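Local coordinates for protein lovastatin nonaketide synthase mokA (Monascus pilosus, PDB 6AD3) that catalyses the iterative nine-step formation of the polyketide precursor of monacolin K (lovastatin), and is represented here by its condensation domain, at residues T131-V136 with G185-L190; L308-A313 with T477-L482; N371-R376 with E399-A404. The protein carries 1 engineered substitution. One frame throughout, in Å; residues are numbered along the deposited sequence.

Contact 1 (T131-V136 with G185-L190); sequences TGFAAV and GDTLRL
The F133 ring meets T187 at its edge: methyl CG2 of T187 lies near the ring plane, 4.2 Å from CE1 of F133, while the F209 ring approaches at an interplanar angle of about 60°. The other flat pair, R189 and D186, grips end-on within 185-190, with NH1 of R189 2.7 Å from OD1 of D186, and NH2 bonding the syn lone pair of OD2, which lies in the guanidinium plane. In the condensation-domain fold this is the junction between strand 131-135, at the margin of a three-stranded antiparallel sheet, and the loop entering strand 188-195 of the neighbouring five-stranded sheet. H207, whose backbone bonds to T187, begins the sequence HRFVGDG, which probably corresponds to the HHxxxDG motif, with arginine at its second position.

No direct hydrogen bond joins the segments. Instead the backbones close in glycine against glycine, CA of G132 lying 3.8 Å from CA of G185. The absence of side chains permits this approach, and CA of G185 makes a CA-H...O contact of 3.4 Å to T131 O. That carbonyl oxygen also touches CG2 of T187 at 3.7 Å. The hydroxyl of T131 is engaged by E127 O. With chi1 of 62°, T187 holds OG1 between its backbone N and carbonyl carbon, from where it donates to a water 2.6 Å away; the same water accepts from T131 N at 3.1 Å.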
loop_
_atom_site.group_PDB
_atom_site.type_symbol
_atom_site.label_atom_id
_atom_site.label_comp_id
_atom_site.label_asym_id
_atom_site.label_seq_id
_atom_site.Cartn_x
_atom_site.Cartn_y
_atom_site.Cartn_z
ATOM N N THR A 131 -1.891 -19.106 9.775
ATOM C CA THR A 131 -2.917 -18.511 10.591
ATOM C C THR A 131 -4.279 -18.527 9.892
ATOM O O THR A 131 -4.421 -18.139 8.728
ATOM C CB THR A 131 -2.510 -17.080 11.011
ATOM O OG1 THR A 131 -1.401 -17.170 11.940
ATOM C CG2 THR A 131 -3.651 -16.358 11.706
ATOM N N GLY A 132 -5.286 -18.963 10.627
ATOM C CA GLY A 132 -6.655 -18.738 10.215
ATOM C C GLY A 132 -7.342 -17.670 11.022
ATOM O O GLY A 132 -6.827 -17.193 12.028
ATOM N N PHE A 133 -8.531 -17.288 10.589
ATOM C CA PHE A 133 -9.232 -16.186 11.200
ATOM C C PHE A 133 -10.667 -16.627 11.420
ATOM O O PHE A 133 -11.381 -16.919 10.475
ATOM C CB PHE A 133 -9.211 -14.937 10.303
ATOM C CG PHE A 133 -7.820 -14.391 10.038
ATOM C CD1 PHE A 133 -6.999 -14.981 9.114
ATOM C CD2 PHE A 133 -7.303 -13.415 10.856
ATOM C CE1 PHE A 133 -5.673 -14.582 8.994
ATOM C CE2 PHE A 133 -5.987 -12.997 10.740
ATOM C CZ PHE A 133 -5.185 -13.552 9.767
ATOM N N ALA A 134 -11.051 -16.764 12.670
ATOM C CA ALA A 134 -12.303 -17.480 13.006
ATOM C C ALA A 134 -13.204 -16.559 13.773
ATOM O O ALA A 134 -12.745 -15.668 14.510
ATOM C CB ALA A 134 -11.997 -18.724 13.824
ATOM N N ALA A 135 -14.511 -16.764 13.602
ATOM C CA ALA A 135 -15.492 -16.022 14.364
ATOM C C ALA A 135 -15.314 -16.360 15.833
ATOM O O ALA A 135 -15.128 -17.529 16.175
ATOM C CB ALA A 135 -16.908 -16.398 13.908
ATOM N N VAL A 136 -15.462 -15.356 16.688
ATOM C CA VAL A 136 -15.640 -15.558 18.113
ATOM C C VAL A 136 -17.119 -15.444 18.520
ATOM O O VAL A 136 -17.779 -14.461 18.229
ATOM C CB VAL A 136 -14.846 -14.547 18.924
ATOM C CG1 VAL A 136 -14.829 -14.950 20.372
ATOM C CG2 VAL A 136 -13.436 -14.476 18.408
ATOM N N GLY A 185 -7.466 -20.868 7.137
ATOM C CA GLY A 185 -6.072 -20.533 6.953
ATOM C C GLY A 185 -5.610 -20.533 5.516
ATOM O O GLY A 185 -4.421 -20.566 5.254
ATOM N N ASP A 186 -6.547 -20.322 4.602
ATOM C CA ASP A 186 -6.239 -20.179 3.179
ATOM C C ASP A 186 -6.127 -18.689 2.884
ATOM O O ASP A 186 -7.139 -17.980 2.898
ATOM C CB ASP A 186 -7.400 -20.791 2.344
ATOM C CG ASP A 186 -7.232 -20.573 0.881
ATOM O OD1 ASP A 186 -6.125 -20.826 0.397
ATOM O OD2 ASP A 186 -8.165 -20.072 0.215
ATOM N N THR A 187 -4.888 -18.193 2.884
ATOM C CA THR A 187 -4.609 -16.772 2.950
ATOM C C THR A 187 -3.569 -16.285 1.942
ATOM O O THR A 187 -3.373 -15.072 1.808
ATOM C CB THR A 187 -4.109 -16.366 4.347
ATOM O OG1 THR A 187 -2.869 -17.059 4.618
ATOM C CG2 THR A 187 -5.141 -16.724 5.399
ATOM N N LEU A 188 -2.912 -17.207 1.225
ATOM C CA LEU A 188 -1.779 -16.857 0.350
ATOM C C LEU A 188 -1.855 -17.710 -0.919
ATOM O O LEU A 188 -2.386 -18.860 -0.896
ATOM C CB LEU A 188 -0.480 -17.228 1.044
ATOM C CG LEU A 188 0.283 -16.329 1.968
ATOM C CD1 LEU A 188 1.702 -16.930 2.123
ATOM C CD2 LEU A 188 0.387 -14.897 1.445
ATOM N N ARG A 189 -1.355 -17.174 -2.020
ATOM C CA ARG A 189 -1.011 -18.004 -3.174
ATOM C C ARG A 189 0.428 -17.753 -3.542
ATOM O O ARG A 189 0.884 -16.619 -3.504
ATOM C CB ARG A 189 -1.909 -17.687 -4.384
ATOM C CG ARG A 189 -3.396 -17.612 -4.056
ATOM C CD ARG A 189 -4.058 -18.948 -4.215
ATOM N NE ARG A 189 -5.479 -18.893 -3.847
ATOM C CZ ARG A 189 -5.954 -19.281 -2.679
ATOM N NH1 ARG A 189 -5.118 -19.453 -1.666
ATOM N NH2 ARG A 189 -7.277 -19.269 -2.457
ATOM N N LEU A 190 1.184 -18.835 -3.705
ATOM C CA LEU A 190 2.573 -18.742 -4.151
ATOM C C LEU A 190 2.748 -19.624 -5.369
ATOM O O LEU A 190 2.641 -20.835 -5.237
ATOM C CB LEU A 190 3.519 -19.217 -3.061
ATOM C CG LEU A 190 3.461 -18.455 -1.739
ATOM C CD1 LEU A 190 4.169 -19.196 -0.627
ATOM C CD2 LEU A 190 4.030 -17.062 -1.889
HETATM O O HOH W 1 -2.262 -17.618 7.091
#

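Contact 2 (L308-A313 with T477-L482); sequences LDPMVA and TKDPLL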
loop_
_atom_site.group_PDB
_atom_site.type_symbol
_atom_site.label_atom_id
_atom_site.label_comp_id
_atom_site.label_asym_id
_atom_site.label_seq_id
_atom_site.Cartn_x
_atom_site.Cartn_y
_atom_site.Cartn_z
ATOM N N LEU A 308 9.393 7.573 -15.107
ATOM C CA LEU A 308 9.871 8.941 -15.117
ATOM C C LEU A 308 11.197 8.977 -15.869
ATOM O O LEU A 308 12.014 8.068 -15.728
ATOM C CB LEU A 308 10.066 9.435 -13.695
ATOM C CG LEU A 308 10.439 10.887 -13.527
ATOM C CD1 LEU A 308 9.327 11.826 -13.983
ATOM C CD2 LEU A 308 10.819 11.160 -12.073
ATOM N N ASP A 309 11.343 9.999 -16.718
ATOM C CA ASP A 309 12.601 10.321 -17.404
ATOM C C ASP A 309 13.775 10.303 -16.427
ATOM O O ASP A 309 13.721 10.948 -15.389
ATOM C CB ASP A 309 12.464 11.712 -18.028
ATOM C CG ASP A 309 13.730 12.164 -18.742
ATOM O OD1 ASP A 309 13.876 11.864 -19.926
ATOM O OD2 ASP A 309 14.492 12.920 -18.157
ATOM N N PRO A 310 14.914 9.716 -16.844
ATOM C CA PRO A 310 16.009 9.580 -15.903
ATOM C C PRO A 310 16.744 10.881 -15.608
ATOM O O PRO A 310 17.247 11.064 -14.486
ATOM C CB PRO A 310 16.942 8.567 -16.589
ATOM C CG PRO A 310 16.602 8.646 -18.037
ATOM C CD PRO A 310 15.112 8.852 -18.031
ATOM N N MET A 311 16.614 11.868 -16.490
ATOM C CA MET A 311 17.218 13.172 -16.205
ATOM C C MET A 311 16.374 13.967 -15.235
ATOM O O MET A 311 16.909 14.692 -14.397
ATOM C CB MET A 311 17.489 13.969 -17.485
ATOM C CG MET A 311 18.815 13.612 -18.118
ATOM S SD MET A 311 20.228 13.984 -17.010
ATOM C CE MET A 311 19.760 15.549 -16.385
ATOM N N VAL A 312 15.050 13.768 -15.287
ATOM C CA VAL A 312 14.172 14.397 -14.290
ATOM C C VAL A 312 14.428 13.784 -12.913
ATOM O O VAL A 312 14.569 14.502 -11.904
ATOM C CB VAL A 312 12.679 14.255 -14.656
ATOM C CG1 VAL A 312 11.822 14.862 -13.572
ATOM C CG2 VAL A 312 12.390 14.924 -16.003
ATOM N N ALA A 313 14.575 12.485 -12.872
ATOM C CA ALA A 313 14.913 11.794 -11.597
ATOM C C ALA A 313 16.229 12.258 -11.011
ATOM O O ALA A 313 16.341 12.476 -9.782
ATOM C CB ALA A 313 14.933 10.312 -11.792
ATOM N N THR A 477 18.360 1.305 -9.015
ATOM C CA THR A 477 18.985 0.787 -10.226
ATOM C C THR A 477 18.073 0.818 -11.447
ATOM O O THR A 477 18.420 0.279 -12.474
ATOM C CB THR A 477 19.478 -0.676 -10.040
ATOM O OG1 THR A 477 18.355 -1.576 -9.983
ATOM C CG2 THR A 477 20.330 -0.814 -8.753
ATOM N N LYS A 478 16.894 1.415 -11.314
ATOM C CA LYS A 478 15.975 1.621 -12.442
ATOM C C LYS A 478 15.614 3.116 -12.484
ATOM O O LYS A 478 16.243 3.925 -11.778
ATOM C CB LYS A 478 14.700 0.793 -12.256
ATOM C CG LYS A 478 14.965 -0.663 -11.961
ATOM C CD LYS A 478 15.287 -1.383 -13.253
ATOM C CE LYS A 478 15.924 -2.739 -12.999
ATOM N NZ LYS A 478 15.542 -3.687 -14.079
ATOM N N ASP A 479 14.563 3.464 -13.234
ATOM C CA ASP A 479 13.958 4.816 -13.151
ATOM C C ASP A 479 12.643 4.744 -12.332
ATOM O O ASP A 479 12.003 3.706 -12.244
ATOM C CB ASP A 479 13.676 5.369 -14.555
ATOM C CG ASP A 479 14.947 5.515 -15.395
ATOM O OD1 ASP A 479 16.009 5.813 -14.815
ATOM O OD2 ASP A 479 14.859 5.327 -16.613
ATOM N N PRO A 480 12.242 5.845 -11.734
ATOM C CA PRO A 480 11.062 5.776 -10.906
ATOM C C PRO A 480 9.807 5.350 -11.707
ATOM O O PRO A 480 9.625 5.765 -12.849
ATOM C CB PRO A 480 10.929 7.212 -10.385
ATOM C CG PRO A 480 12.317 7.782 -10.497
ATOM C CD PRO A 480 12.855 7.179 -11.738
ATOM N N LEU A 481 8.971 4.526 -11.102
ATOM C CA LEU A 481 7.753 4.065 -11.715
ATOM C C LEU A 481 6.549 4.656 -10.982
ATOM O O LEU A 481 6.409 4.469 -9.786
ATOM C CB LEU A 481 7.678 2.523 -11.669
ATOM C CG LEU A 481 6.513 1.899 -12.464
ATOM C CD1 LEU A 481 6.699 2.159 -13.952
ATOM C CD2 LEU A 481 6.368 0.395 -12.165
ATOM N N LEU A 482 5.695 5.363 -11.717
ATOM C CA LEU A 482 4.595 6.094 -11.129
ATOM C C LEU A 482 3.290 5.439 -11.534
ATOM O O LEU A 482 3.015 5.292 -12.735
ATOM C CB LEU A 482 4.606 7.554 -11.620
ATOM C CG LEU A 482 5.738 8.513 -11.204
ATOM C CD1 LEU A 482 7.104 7.936 -11.290
ATOM C CD2 LEU A 482 5.639 9.784 -12.008
#
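A single backbone hydrogen bond, from L308 N to P480 O, ties the two segments. It measures 2.9 Å, is straight at hydrogen (168°), and meets the carbonyl nearly end-on, with a C=O...N angle of 161°. Since L482 pairs with A306 through the backbone, this bond prolongs the antiparallel pairing of strands 301-307 and 481-487 to the point where the chain turns into helix 310-322.

The apolar contacts lie around the P480 ring. L308 crosses it obliquely; with CG anti to the backbone N (chi1 -174°), its branch ending in CD2 is carried to the proline, 4.0 Å from P480 CG. The methyl of A313, one turn into the helix, rests 3.8 Å from P480 CD, so L308 and A313 both touch the proline. Farther along the strand, CD1 of L482 reaches CB of L308 at 4.1 Å. Y331 of helix 327-343 touches both L308 and P480, and helix 495-512 packs on L482, which places this cluster between sheet and helices.

The polar side chains work at the helix start. D309 is the N-cap: its OD2 accepts from V312 N at 3.0 Å through the anti lone pair, and more weakly from M311 N. D479, from the other segment, lays its carboxylate against the P310 ring, OD1 3.4 Å from CB of P310, while its own CB touches L308 O.

Two carboxylates thus stand near the amino end of one helix, D309 bonding to its N-H groups and D479 contacting only carbon at P310 within this contact. The helix dipole would probably favour both negative charges.

Contact 3 (N371-R376 with E399-A404); sequences NLLPLR and EAMQHA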
loop_
_atom_site.group_PDB
_atom_site.type_symbol
_atom_site.label_atom_id
_atom_site.label_comp_id
_atom_site.label_asym_id
_atom_site.label_seq_id
_atom_site.Cartn_x
_atom_site.Cartn_y
_atom_site.Cartn_z
ATOM N N ASN A 371 0.764 1.187 7.174
ATOM C CA ASN A 371 -0.071 2.172 7.812
ATOM C C ASN A 371 -0.204 3.401 6.887
ATOM O O ASN A 371 0.478 3.477 5.818
ATOM C CB ASN A 371 0.577 2.560 9.105
ATOM C CG ASN A 371 -0.340 3.371 10.021
ATOM O OD1 ASN A 371 -1.574 3.253 9.987
ATOM N ND2 ASN A 371 0.292 4.102 10.944
ATOM N N LEU A 372 -1.046 4.333 7.288
ATOM C CA LEU A 372 -1.186 5.604 6.606
ATOM C C LEU A 372 -1.143 6.717 7.651
ATOM O O LEU A 372 -1.662 6.552 8.732
ATOM C CB LEU A 372 -2.531 5.659 5.921
ATOM C CG LEU A 372 -2.692 4.749 4.720
ATOM C CD1 LEU A 372 -4.151 4.606 4.360
ATOM C CD2 LEU A 372 -1.881 5.269 3.573
ATOM N N LEU A 373 -0.371 7.765 7.351
ATOM C CA LEU A 373 -0.234 8.933 8.239
ATOM C C LEU A 373 -0.946 10.117 7.600
ATOM O O LEU A 373 -0.622 10.505 6.487
ATOM C CB LEU A 373 1.228 9.260 8.424
ATOM C CG LEU A 373 2.128 8.107 8.903
ATOM C CD1 LEU A 373 3.584 8.547 8.978
ATOM C CD2 LEU A 373 1.655 7.624 10.246
ATOM N N PRO A 374 -1.930 10.704 8.310
ATOM C CA PRO A 374 -2.793 11.649 7.623
ATOM C C PRO A 374 -2.270 13.067 7.718
ATOM O O PRO A 374 -2.604 13.793 8.657
ATOM C CB PRO A 374 -4.131 11.495 8.365
ATOM C CG PRO A 374 -3.750 11.100 9.730
ATOM C CD PRO A 374 -2.504 10.282 9.600
ATOM N N LEU A 375 -1.420 13.455 6.781
ATOM C CA LEU A 375 -0.811 14.775 6.834
ATOM C C LEU A 375 -1.848 15.830 6.401
ATOM O O LEU A 375 -2.316 15.809 5.289
ATOM C CB LEU A 375 0.380 14.857 5.873
ATOM C CG LEU A 375 1.764 14.341 6.227
ATOM C CD1 LEU A 375 1.801 13.340 7.347
ATOM C CD2 LEU A 375 2.435 13.831 4.954
ATOM N N ARG A 376 -2.004 16.888 7.196
ATOM C CA ARG A 376 -2.899 17.949 6.809
ATOM C C ARG A 376 -2.067 19.091 6.224
ATOM O O ARG A 376 -1.112 19.602 6.888
ATOM C CB ARG A 376 -3.650 18.451 8.032
ATOM C CG ARG A 376 -4.630 19.554 7.725
ATOM C CD ARG A 376 -5.578 19.805 8.884
ATOM N NE ARG A 376 -6.691 20.681 8.466
ATOM C CZ ARG A 376 -7.751 20.947 9.230
ATOM N NH1 ARG A 376 -7.816 20.459 10.466
ATOM N NH2 ARG A 376 -8.801 21.583 8.729
ATOM N N GLU A 399 8.258 15.595 11.324
ATOM C CA GLU A 399 7.423 15.695 12.517
ATOM C C GLU A 399 6.406 14.544 12.565
ATOM O O GLU A 399 6.206 13.927 13.595
ATOM C CB GLU A 399 6.727 17.039 12.550
ATOM C CG GLU A 399 6.053 17.354 13.863
ATOM C CD GLU A 399 5.370 18.703 13.816
ATOM O OE1 GLU A 399 4.219 18.775 13.337
ATOM O OE2 GLU A 399 6.019 19.690 14.174
ATOM N N ALA A 400 5.773 14.260 11.439
ATOM C CA ALA A 400 4.854 13.134 11.352
ATOM C C ALA A 400 5.544 11.838 11.791
ATOM O O ALA A 400 4.933 11.019 12.440
ATOM C CB ALA A 400 4.293 12.994 9.950
ATOM N N MET A 401 6.805 11.657 11.403
ATOM C CA MET A 401 7.514 10.403 11.636
ATOM C C MET A 401 7.878 10.219 13.109
ATOM O O MET A 401 8.026 9.080 13.579
ATOM C CB MET A 401 8.778 10.324 10.766
ATOM C CG MET A 401 8.481 10.159 9.292
ATOM S SD MET A 401 7.424 8.746 8.935
ATOM C CE MET A 401 8.477 7.402 9.404
ATOM N N GLN A 402 7.802 11.287 13.883
ATOM C CA GLN A 402 7.897 11.158 15.323
ATOM C C GLN A 402 6.642 10.565 15.963
ATOM O O GLN A 402 6.617 10.324 17.163
ATOM C CB GLN A 402 8.220 12.519 15.939
ATOM C CG GLN A 402 9.577 13.035 15.519
ATOM C CD GLN A 402 9.800 14.455 15.958
ATOM O OE1 GLN A 402 8.849 15.194 16.195
ATOM N NE2 GLN A 402 11.058 14.848 16.080
ATOM N N HIS A 403 5.549 10.508 15.206
ATOM C CA HIS A 403 4.278 10.088 15.760
ATOM C C HIS A 403 3.694 9.051 14.830
ATOM O O HIS A 403 2.496 8.994 14.657
ATOM C CB HIS A 403 3.302 11.273 15.860
ATOM C CG HIS A 403 3.847 12.431 16.639
ATOM N ND1 HIS A 403 4.053 12.370 17.996
ATOM C CD2 HIS A 403 4.305 13.641 16.244
ATOM C CE1 HIS A 403 4.577 13.508 18.414
ATOM N NE2 HIS A 403 4.707 14.311 17.377
ATOM N N ALA A 404 4.544 8.230 14.249
ATOM C CA ALA A 404 4.099 7.330 13.174
ATOM C C ALA A 404 3.435 6.018 13.644
ATOM O O ALA A 404 2.955 5.272 12.817
ATOM C CB ALA A 404 5.264 6.987 12.260
HETATM O O HOH W 2 3.393 3.965 10.562
#
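L373 projects from strand 371-377 into the C-terminal turns of the helix that follows it, 386-401. The fold element is a strand at the margin of the six-stranded mixed sheet of the condensation domain, covered by the helix next in sequence and the turn that leaves it.

The apolar contacts come from alternate strand residues. The M401 chain, bent at chi2 and chi3, carries its SD to 3.8 Å from CD1 of L373, the two side chains crossing at about a right angle; the same CD1 lies 4.0 Å from CB of A404. Two residues on, CD1 of L375 presses on CB of A400 at 3.6 Å. W262 of helix 256-266 touches both L375 and A400. Of a different kind is the other branch of L373, whose methyl CD2 rests against a carbonyl oxygen, A404 O, at 3.7 Å.

Backbone turns shape both partners. P374 is the centre of an inverse gamma turn, marked by a weak bond from L375 N to L373 O, and in the segment 399-404 A400 O accepts from H403 N at 2.9 Å.

The polar link lies at the opening of the strand. Amide N371 is held at both ends beyond this contact, ND2 donating to V406 O and OD1 accepting from Y408 N, which fixes its orientation. A water completes the join: it accepts from ND2 of N371 at 3.1 Å and donates to A404 O at 2.6 Å.

How the contacts relate
Contact 1 closes first along the chain, and contact 3 is nested inside the loop that contact 2 closes. Contacts 2 and 3 share the six-stranded mixed sheet: 301-307, which runs into contact 2, and 371-377, which carries contact 3, are its two outermost strands, and their contact centres are about 26 Å apart. Contact 1 belongs to other sheets, its centre about 38 Å from that of contact 2, across the chain's centre, and about 30 Å from that of contact 3. Nearest atoms stay at least about 16 Å apart. This is consistent with contact 1 in the N-terminal lobe and contacts 2 and 3 in the C-terminal lobe of the condensation domain.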